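Local coordinates for protein amidase (Bacillus anthracis, PDB 5EWQ) that probably hydrolyses amide bonds as an amidase signature enzyme, a family that also includes glutamyl-tRNA(Gln) amidotransferase subunit A, at residues Leu114-Asn124 with Phe216-Glu224. Sequence-based numbering, arbitrary orientation.
Sequences LYGIPVVVKDN and FAPLAVGTE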
loop_
_atom_site.group_PDB
_atom_site.type_symbol
_atom_site.label_atom_id
_atom_site.label_comp_id
_atom_site.label_asym_id
_atom_site.label_seq_id
_atom_site.Cartn_x
_atom_site.Cartn_y
_atom_site.Cartn_z
ATOM N N LEU A 114 9.295 12.407 -9.854
ATOM C CA LEU A 114 9.728 11.130 -9.299
ATOM C C LEU A 114 11.200 10.839 -9.561
ATOM O O LEU A 114 11.728 9.829 -9.093
ATOM C CB LEU A 114 8.876 9.998 -9.872
ATOM C CG LEU A 114 7.404 10.016 -9.471
ATOM C CD1 LEU A 114 6.603 9.082 -10.352
ATOM C CD2 LEU A 114 7.264 9.619 -8.020
ATOM N N TYR A 115 11.860 11.720 -10.308
ATOM C CA TYR A 115 13.256 11.509 -10.676
ATOM C C TYR A 115 14.160 11.457 -9.448
ATOM O O TYR A 115 14.193 12.391 -8.648
ATOM C CB TYR A 115 13.739 12.605 -11.629
ATOM C CG TYR A 115 15.141 12.371 -12.151
ATOM C CD1 TYR A 115 15.358 11.628 -13.303
ATOM C CD2 TYR A 115 16.247 12.887 -11.486
ATOM C CE1 TYR A 115 16.634 11.405 -13.780
ATOM C CE2 TYR A 115 17.526 12.668 -11.955
ATOM C CZ TYR A 115 17.715 11.928 -13.102
ATOM O OH TYR A 115 18.988 11.709 -13.574
ATOM N N GLY A 116 14.888 10.352 -9.306
ATOM C CA GLY A 116 15.835 10.190 -8.218
ATOM C C GLY A 116 15.191 9.789 -6.905
ATOM O O GLY A 116 15.884 9.509 -5.927
ATOM N N ILE A 117 13.863 9.760 -6.882
ATOM C CA ILE A 117 13.127 9.412 -5.673
ATOM C C ILE A 117 13.107 7.905 -5.440
ATOM O O ILE A 117 12.627 7.148 -6.285
ATOM C CB ILE A 117 11.676 9.927 -5.728
ATOM C CG1 ILE A 117 11.654 11.447 -5.893
ATOM C CG2 ILE A 117 10.916 9.513 -4.477
ATOM C CD1 ILE A 117 12.327 12.193 -4.761
ATOM N N PRO A 118 13.633 7.467 -4.287
ATOM C CA PRO A 118 13.592 6.052 -3.904
ATOM C C PRO A 118 12.174 5.598 -3.572
ATOM O O PRO A 118 11.453 6.298 -2.860
ATOM C CB PRO A 118 14.493 5.998 -2.667
ATOM C CG PRO A 118 14.439 7.375 -2.103
ATOM C CD PRO A 118 14.326 8.294 -3.284
ATOM N N VAL A 119 11.777 4.440 -4.092
ATOM C CA VAL A 119 10.444 3.902 -3.841
ATOM C C VAL A 119 10.530 2.482 -3.291
ATOM O O VAL A 119 11.318 1.670 -3.774
ATOM C CB VAL A 119 9.582 3.900 -5.123
ATOM C CG1 VAL A 119 8.164 3.445 -4.814
ATOM C CG2 VAL A 119 9.565 5.281 -5.758
ATOM N N VAL A 120 9.726 2.187 -2.275
ATOM C CA VAL A 120 9.678 0.847 -1.706
ATOM C C VAL A 120 8.400 0.132 -2.125
ATOM O O VAL A 120 7.298 0.550 -1.771
ATOM C CB VAL A 120 9.762 0.876 -0.166
ATOM C CG1 VAL A 120 9.483 -0.504 0.407
ATOM C CG2 VAL A 120 11.126 1.374 0.281
ATOM N N VAL A 121 8.551 -0.948 -2.884
ATOM C CA VAL A 121 7.402 -1.719 -3.343
ATOM C C VAL A 121 7.123 -2.894 -2.410
ATOM O O VAL A 121 8.007 -3.347 -1.687
ATOM C CB VAL A 121 7.609 -2.241 -4.777
ATOM C CG1 VAL A 121 7.789 -1.076 -5.739
ATOM C CG2 VAL A 121 8.806 -3.178 -4.837
ATOM N N LYS A 122 5.885 -3.376 -2.427
ATOM C CA LYS A 122 5.479 -4.490 -1.580
ATOM C C LYS A 122 6.251 -5.754 -1.962
ATOM O O LYS A 122 6.713 -5.886 -3.097
ATOM C CB LYS A 122 3.970 -4.714 -1.692
ATOM C CG LYS A 122 3.357 -5.543 -0.576
ATOM C CD LYS A 122 1.841 -5.560 -0.692
ATOM C CE LYS A 122 1.201 -6.306 0.465
ATOM N NZ LYS A 122 -0.286 -6.276 0.397
ATOM N N ASP A 123 6.388 -6.678 -1.016
ATOM C CA ASP A 123 7.209 -7.873 -1.205
ATOM C C ASP A 123 6.651 -8.816 -2.276
ATOM O O ASP A 123 7.309 -9.780 -2.668
ATOM C CB ASP A 123 7.359 -8.620 0.124
ATOM C CG ASP A 123 8.393 -9.733 0.060
ATOM O OD1 ASP A 123 9.603 -9.429 0.118
ATOM O OD2 ASP A 123 7.993 -10.912 -0.042
ATOM N N ASN A 124 5.443 -8.533 -2.753
ATOM C CA ASN A 124 4.832 -9.346 -3.798
ATOM C C ASN A 124 4.955 -8.705 -5.179
ATOM O O ASN A 124 4.252 -9.091 -6.112
ATOM C CB ASN A 124 3.361 -9.613 -3.472
ATOM C CG ASN A 124 2.534 -8.342 -3.405
ATOM O OD1 ASN A 124 3.072 -7.235 -3.397
ATOM N ND2 ASN A 124 1.216 -8.497 -3.344
ATOM N N PHE A 216 11.279 5.831 6.182
ATOM C CA PHE A 216 12.266 4.924 5.611
ATOM C C PHE A 216 12.286 5.096 4.097
ATOM O O PHE A 216 13.170 4.583 3.411
ATOM C CB PHE A 216 11.954 3.471 5.979
ATOM C CG PHE A 216 12.039 3.185 7.452
ATOM C CD1 PHE A 216 12.838 3.958 8.278
ATOM C CD2 PHE A 216 11.320 2.141 8.009
ATOM C CE1 PHE A 216 12.919 3.695 9.632
ATOM C CE2 PHE A 216 11.397 1.873 9.364
ATOM C CZ PHE A 216 12.198 2.650 10.176
ATOM N N ALA A 217 11.298 5.829 3.592
ATOM C CA ALA A 217 11.149 6.085 2.165
ATOM C C ALA A 217 10.131 7.200 1.945
ATOM O O ALA A 217 9.209 7.363 2.743
ATOM C CB ALA A 217 10.721 4.818 1.435
ATOM N N PRO A 218 10.296 7.977 0.863
ATOM C CA PRO A 218 9.340 9.047 0.563
ATOM C C PRO A 218 8.011 8.482 0.085
ATOM O O PRO A 218 6.951 8.968 0.479
ATOM C CB PRO A 218 10.027 9.841 -0.560
ATOM C CG PRO A 218 11.440 9.347 -0.603
ATOM C CD PRO A 218 11.392 7.938 -0.116
ATOM N N LEU A 219 8.081 7.459 -0.760
ATOM C CA LEU A 219 6.893 6.852 -1.347
ATOM C C LEU A 219 6.936 5.333 -1.228
ATOM O O LEU A 219 7.998 4.748 -1.015
ATOM C CB LEU A 219 6.759 7.260 -2.813
ATOM C CG LEU A 219 6.742 8.766 -3.075
ATOM C CD1 LEU A 219 6.755 9.050 -4.561
ATOM C CD2 LEU A 219 5.530 9.397 -2.421
ATOM N N ALA A 220 5.777 4.697 -1.371
ATOM C CA ALA A 220 5.692 3.245 -1.275
ATOM C C ALA A 220 4.548 2.690 -2.114
ATOM O O ALA A 220 3.552 3.374 -2.355
ATOM C CB ALA A 220 5.535 2.821 0.173
ATOM N N VAL A 221 4.698 1.445 -2.553
ATOM C CA VAL A 221 3.674 0.779 -3.349
ATOM C C VAL A 221 3.050 -0.379 -2.576
ATOM O O VAL A 221 3.757 -1.245 -2.060
ATOM C CB VAL A 221 4.247 0.247 -4.676
ATOM C CG1 VAL A 221 3.175 -0.499 -5.458
ATOM C CG2 VAL A 221 4.817 1.389 -5.500
ATOM N N GLY A 222 1.724 -0.385 -2.500
ATOM C CA GLY A 222 1.007 -1.457 -1.834
ATOM C C GLY A 222 -0.004 -2.115 -2.750
ATOM O O GLY A 222 -0.318 -1.593 -3.820
ATOM N N THR A 223 -0.509 -3.271 -2.334
ATOM C CA THR A 223 -1.536 -3.974 -3.094
ATOM C C THR A 223 -2.771 -4.181 -2.230
ATOM O O THR A 223 -2.668 -4.282 -1.009
ATOM C CB THR A 223 -1.039 -5.340 -3.606
ATOM O OG1 THR A 223 -0.829 -6.223 -2.497
ATOM C CG2 THR A 223 0.260 -5.185 -4.384
ATOM N N GLU A 224 -3.940 -4.242 -2.862
ATOM C CA GLU A 224 -5.180 -4.445 -2.125
ATOM C C GLU A 224 -6.159 -5.367 -2.841
ATOM O O GLU A 224 -6.491 -5.159 -4.007
ATOM C CB GLU A 224 -5.867 -3.107 -1.845
ATOM C CG GLU A 224 -7.268 -3.261 -1.273
ATOM C CD GLU A 224 -7.907 -1.940 -0.895
ATOM O OE1 GLU A 224 -7.174 -0.943 -0.732
ATOM O OE2 GLU A 224 -9.148 -1.902 -0.759
#
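The flat amide of N124 meets T223 at its rim: ND2 points an N-H at T223 OG1 (3.2 Å), which lies just 13° out of the amide plane, while the T223 methyl CG2 lies equally far from ND2 and OD1 of N124. This polar end closes a pair of neighbouring parallel strands, 118-122 and 219-223, in the central mixed sheet of the amidase signature fold. At the other end the rings of P118 and P218 stand roughly perpendicular, P118 CG lying 3.7 Å from P218 CD, with Y71 of helix 64-79 against both.

Between these ends, V221 N gives a hydrogen bond to V120 O (2.9 Å), and V120 N makes a weak one to L219 O. On one side of the sheet V221 CG2 touches both V119 CG1 and V121 CG1. Toward the start of the strands, on the V119 and V221 side, L219 CD1 meets L114 CD2, and helix 270-280 packs on both leucines. The other side has V120 CG2 against A217 CB (3.7 Å).

K122 holds CG anti to its backbone N (chi1 -162°) and stays extended beyond it, carrying NZ across to the strand end, where S204 and S205 also bind it. Its place beside these serines is consistent with K122 being the lysine of the family's Ser-cisSer-Lys triad. T223 OG1 takes two donors, N124 ND2 and K122 NZ, the latter at 2.9 Å.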